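Local coordinates for putative dehydrogenase (Amycolatopsis orientalis, PDB 5A9T), which reduces cyclic imines to amines with NADPH as an imine reductase, a dimeric enzyme related to the beta-hydroxyacid dehydrogenases, at residues A[95-107]-A[160-172]. Residues are numbered along the deposited sequence; the frame is centred on the assembly and turned at random. Where two conformers were deposited one is given.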
loop_
_atom_site.group_PDB
_atom_site.type_symbol
_atom_site.label_atom_id
_atom_site.label_comp_id
_atom_site.label_asym_id
_atom_site.label_seq_id
_atom_site.Cartn_x
_atom_site.Cartn_y
_atom_site.Cartn_z
ATOM N N ASN A 95 10.022 1.112 -24.316
ATOM C CA ASN A 95 10.021 2.513 -23.762
ATOM C C ASN A 95 9.030 3.419 -24.375
ATOM O O ASN A 95 9.382 4.589 -24.735
ATOM C CB ASN A 95 11.426 3.098 -23.675
ATOM C CG ASN A 95 11.531 4.386 -22.811
ATOM O OD1 ASN A 95 10.817 4.523 -21.868
ATOM N ND2 ASN A 95 12.374 5.351 -23.230
ATOM N N SER A 96 7.793 2.964 -24.537
ATOM C CA SER A 96 6.782 3.901 -24.997
ATOM C C SER A 96 6.452 4.885 -23.834
ATOM O O SER A 96 6.376 4.551 -22.654
ATOM C CB SER A 96 5.501 3.304 -25.443
ATOM O OG SER A 96 5.582 2.546 -26.614
ATOM N N GLY A 97 6.180 6.077 -24.217
ATOM C CA GLY A 97 5.870 7.115 -23.136
ATOM C C GLY A 97 4.455 6.993 -22.610
ATOM O O GLY A 97 4.208 7.120 -21.317
ATOM N N THR A 98 3.503 6.777 -23.511
ATOM C CA THR A 98 2.095 6.742 -23.223
ATOM C C THR A 98 1.287 5.703 -23.920
ATOM O O THR A 98 1.757 5.146 -24.939
ATOM C CB THR A 98 1.403 8.081 -23.626
ATOM O OG1 THR A 98 1.444 8.200 -25.058
ATOM C CG2 THR A 98 2.106 9.307 -23.009
ATOM N N PRO A 99 0.063 5.403 -23.547
ATOM C CA PRO A 99 -0.710 4.446 -24.277
ATOM C C PRO A 99 -0.964 4.847 -25.724
ATOM O O PRO A 99 -0.851 4.013 -26.645
ATOM C CB PRO A 99 -2.039 4.310 -23.499
ATOM C CG PRO A 99 -1.626 4.658 -22.127
ATOM C CD PRO A 99 -0.613 5.714 -22.223
ATOM N N LYS A 100 -1.206 6.101 -25.985
ATOM C CA LYS A 100 -1.481 6.541 -27.362
ATOM C C LYS A 100 -0.224 6.313 -28.197
ATOM O O LYS A 100 -0.404 5.880 -29.388
ATOM C CB LYS A 100 -1.903 8.057 -27.324
ATOM C CG LYS A 100 -1.618 8.931 -28.548
ATOM N N GLU A 101 0.981 6.539 -27.667
ATOM C CA GLU A 101 2.252 6.380 -28.387
ATOM C C GLU A 101 2.482 4.906 -28.683
ATOM O O GLU A 101 2.791 4.504 -29.822
ATOM C CB GLU A 101 3.417 6.880 -27.576
ATOM C CG GLU A 101 3.582 8.392 -27.455
ATOM C CD GLU A 101 4.877 8.740 -26.740
ATOM O OE1 GLU A 101 5.613 7.861 -26.220
ATOM O OE2 GLU A 101 5.200 9.893 -26.657
ATOM N N ALA A 102 2.194 4.056 -27.755
ATOM C CA ALA A 102 2.170 2.579 -28.062
ATOM C C ALA A 102 1.275 2.214 -29.195
ATOM O O ALA A 102 1.706 1.414 -30.054
ATOM C CB ALA A 102 1.806 1.742 -26.805
ATOM N N ASN A 103 0.030 2.692 -29.226
ATOM C CA ASN A 103 -0.896 2.413 -30.287
ATOM C C ASN A 103 -0.419 2.933 -31.631
ATOM O O ASN A 103 -0.658 2.253 -32.680
ATOM C CB ASN A 103 -2.217 3.044 -29.904
ATOM C CG ASN A 103 -3.104 2.012 -29.358
ATOM O OD1 ASN A 103 -3.689 1.273 -30.125
ATOM N ND2 ASN A 103 -2.992 1.752 -28.109
ATOM N N GLU A 104 0.151 4.121 -31.624
ATOM C CA GLU A 104 0.795 4.769 -32.811
ATOM C C GLU A 104 1.900 3.875 -33.334
ATOM O O GLU A 104 1.971 3.587 -34.552
ATOM C CB GLU A 104 1.447 6.169 -32.549
ATOM N N ALA A 105 2.782 3.442 -32.427
ATOM C CA ALA A 105 3.862 2.564 -32.885
ATOM C C ALA A 105 3.347 1.227 -33.410
ATOM O O ALA A 105 4.011 0.724 -34.358
ATOM C CB ALA A 105 4.807 2.329 -31.690
ATOM N N LEU A 106 2.344 0.608 -32.889
ATOM C CA LEU A 106 1.789 -0.623 -33.422
ATOM C C LEU A 106 1.350 -0.357 -34.892
ATOM O O LEU A 106 1.679 -1.120 -35.785
ATOM C CB LEU A 106 0.637 -1.139 -32.566
ATOM C CG LEU A 106 -0.004 -2.484 -32.950
ATOM C CD1 LEU A 106 -1.200 -2.391 -33.871
ATOM C CD2 LEU A 106 0.962 -3.415 -33.598
ATOM N N ARG A 107 0.599 0.699 -35.109
ATOM C CA ARG A 107 0.167 1.005 -36.504
ATOM C C ARG A 107 1.373 1.249 -37.395
ATOM O O ARG A 107 1.313 0.792 -38.593
ATOM C CB ARG A 107 -0.789 2.227 -36.484
ATOM C CG ARG A 107 -2.107 1.802 -35.858
ATOM C CD ARG A 107 -3.204 2.864 -36.037
ATOM N NE ARG A 107 -2.866 4.152 -35.400
ATOM C CZ ARG A 107 -3.176 4.510 -34.143
ATOM N NH1 ARG A 107 -3.859 3.714 -33.309
ATOM N NH2 ARG A 107 -2.774 5.677 -33.702
ATOM N N LEU A 160 -0.678 -9.000 -21.136
ATOM C CA LEU A 160 -1.894 -8.375 -20.548
ATOM C C LEU A 160 -3.036 -8.460 -21.475
ATOM O O LEU A 160 -4.179 -8.452 -21.038
ATOM C CB LEU A 160 -1.663 -6.946 -20.219
ATOM C CG LEU A 160 -0.554 -6.697 -19.182
ATOM C CD1 LEU A 160 -0.245 -5.241 -19.159
ATOM C CD2 LEU A 160 -0.928 -7.233 -17.817
ATOM N N GLY A 161 -2.804 -8.471 -22.773
ATOM C CA GLY A 161 -3.846 -8.323 -23.806
ATOM C C GLY A 161 -3.309 -7.801 -25.113
ATOM O O GLY A 161 -2.140 -7.439 -25.229
ATOM N N THR A 162 -4.193 -7.750 -26.144
ATOM C CA THR A 162 -3.821 -7.262 -27.455
ATOM C C THR A 162 -3.703 -5.823 -27.733
ATOM O O THR A 162 -3.043 -5.341 -28.629
ATOM C CB THR A 162 -4.668 -8.019 -28.534
ATOM O OG1 THR A 162 -6.022 -7.677 -28.246
ATOM C CG2 THR A 162 -4.546 -9.501 -28.387
ATOM N N GLU A 163 -4.376 -4.963 -26.865
ATOM C CA GLU A 163 -4.314 -3.554 -27.042
ATOM C C GLU A 163 -2.923 -3.045 -26.740
ATOM O O GLU A 163 -2.393 -3.266 -25.618
ATOM C CB GLU A 163 -5.349 -2.865 -26.116
ATOM C CG GLU A 163 -5.446 -1.329 -26.280
ATOM C CD GLU A 163 -6.341 -0.658 -25.217
ATOM O OE1 GLU A 163 -7.237 -1.308 -24.619
ATOM O OE2 GLU A 163 -6.158 0.532 -24.964
ATOM N N ALA A 164 -2.303 -2.330 -27.639
ATOM C CA ALA A 164 -0.934 -2.017 -27.545
ATOM C C ALA A 164 -0.562 -1.175 -26.257
ATOM O O ALA A 164 0.500 -1.340 -25.659
ATOM C CB ALA A 164 -0.418 -1.328 -28.804
ATOM N N GLY A 165 -1.475 -0.284 -25.876
ATOM C CA GLY A 165 -1.209 0.620 -24.754
ATOM C C GLY A 165 -1.445 -0.016 -23.366
ATOM O O GLY A 165 -1.243 0.748 -22.384
ATOM N N LEU A 166 -1.871 -1.230 -23.189
ATOM C CA LEU A 166 -2.218 -1.815 -21.855
ATOM C C LEU A 166 -0.992 -1.885 -20.935
ATOM O O LEU A 166 -1.066 -1.543 -19.735
ATOM C CB LEU A 166 -2.875 -3.153 -21.857
ATOM C CG LEU A 166 -4.246 -3.241 -22.454
ATOM C CD1 LEU A 166 -4.535 -4.684 -22.692
ATOM C CD2 LEU A 166 -5.292 -2.666 -21.448
ATOM N N ALA A 167 0.203 -2.246 -21.464
ATOM C CA ALA A 167 1.347 -2.284 -20.550
ATOM C C ALA A 167 1.735 -0.985 -20.035
ATOM O O ALA A 167 1.974 -0.902 -18.769
ATOM C CB ALA A 167 2.556 -2.950 -21.302
ATOM N N VAL A 168 1.791 0.089 -20.806
ATOM C CA VAL A 168 2.151 1.451 -20.314
ATOM C C VAL A 168 1.050 1.864 -19.348
ATOM O O VAL A 168 1.350 2.507 -18.344
ATOM C CB VAL A 168 2.279 2.579 -21.396
ATOM C CG1 VAL A 168 2.634 3.945 -20.751
ATOM C CG2 VAL A 168 3.387 2.266 -22.358
ATOM N N LEU A 169 -0.199 1.544 -19.659
ATOM C CA LEU A 169 -1.290 2.004 -18.780
ATOM C C LEU A 169 -1.131 1.272 -17.421
ATOM O O LEU A 169 -1.314 1.933 -16.364
ATOM C CB LEU A 169 -2.604 1.720 -19.399
ATOM C CG LEU A 169 -3.854 2.134 -18.641
ATOM C CD1 LEU A 169 -3.846 3.616 -18.370
ATOM C CD2 LEU A 169 -5.092 1.716 -19.395
ATOM N N TYR A 170 -0.889 -0.041 -17.413
ATOM C CA TYR A 170 -0.678 -0.730 -16.146
ATOM C C TYR A 170 0.454 -0.181 -15.390
ATOM O O TYR A 170 0.443 -0.003 -14.144
ATOM C CB TYR A 170 -0.459 -2.241 -16.385
ATOM C CG TYR A 170 -1.656 -3.158 -16.203
ATOM C CD1 TYR A 170 -2.672 -3.221 -17.112
ATOM C CD2 TYR A 170 -1.698 -3.921 -15.069
ATOM C CE1 TYR A 170 -3.759 -4.196 -16.841
ATOM C CE2 TYR A 170 -2.718 -4.794 -14.819
ATOM C CZ TYR A 170 -3.668 -4.916 -15.716
ATOM O OH TYR A 170 -4.674 -5.868 -15.202
ATOM N N ASN A 171 1.597 0.091 -16.055
ATOM C CA ASN A 171 2.761 0.670 -15.407
ATOM C C ASN A 171 2.378 2.005 -14.723
ATOM O O ASN A 171 2.704 2.207 -13.572
ATOM C CB ASN A 171 3.898 0.883 -16.377
ATOM C CG ASN A 171 5.182 1.236 -15.684
ATOM O OD1 ASN A 171 5.492 0.878 -14.582
ATOM N ND2 ASN A 171 5.931 2.000 -16.341
ATOM N N THR A 172 1.698 2.852 -15.473
ATOM C CA THR A 172 1.255 4.111 -14.966
ATOM C C THR A 172 0.374 3.916 -13.739
ATOM O O THR A 172 0.597 4.619 -12.706
ATOM C CB THR A 172 0.500 4.889 -16.045
ATOM O OG1 THR A 172 1.396 5.047 -17.192
ATOM C CG2 THR A 172 0.127 6.291 -15.521
#
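Val168, in one of its two conformers, lays its two methyls across the backbone that leads into helix 99-111. With CG1 anti to its own backbone N (chi1 179°), that methyl lies 3.6 Å from Gly97 O and also meets Thr98 CA and Pro99 CD. The other methyl, CG2, sits 3.9 Å from Ser96 CB. The Pro99 ring crosses Val168 and Leu169 at about a right angle, and its CG is 4.1 Å from Leu169 CB. The two backbones are closest, CA to CA, at Gly165 and Pro99, 3.9 Å apart. Gly165 has no side chain, and its backbone lies directly against the Pro99 ring. Next to it, Ala102 CB reaches Ala164 O at 3.5 Å. Ala164 CB packs in turn on Leu106 CB, 3.9 Å away. Thr98 is the N-cap, its OG1 accepting from Glu101 N at 3.1 Å. Packing of Ser96, Pro99 and Ala102 on Ala164, Gly165 and Val168 joins the Rossmann-type domain to the start of the long helix 166-193, which leads to the C-terminal helical domain. Ser96 OG hydrogen-bonds Asp118 OD1 of strand 115-121, and Ala164 O accepts from Ser138 of strand 134-139. His247 of the second subunit hydrogen-bonds Gly97 O through NE2 and its Thr251 packs on Pro99, so the dimer partner flanks this junction of helices 99-111 and 166-193.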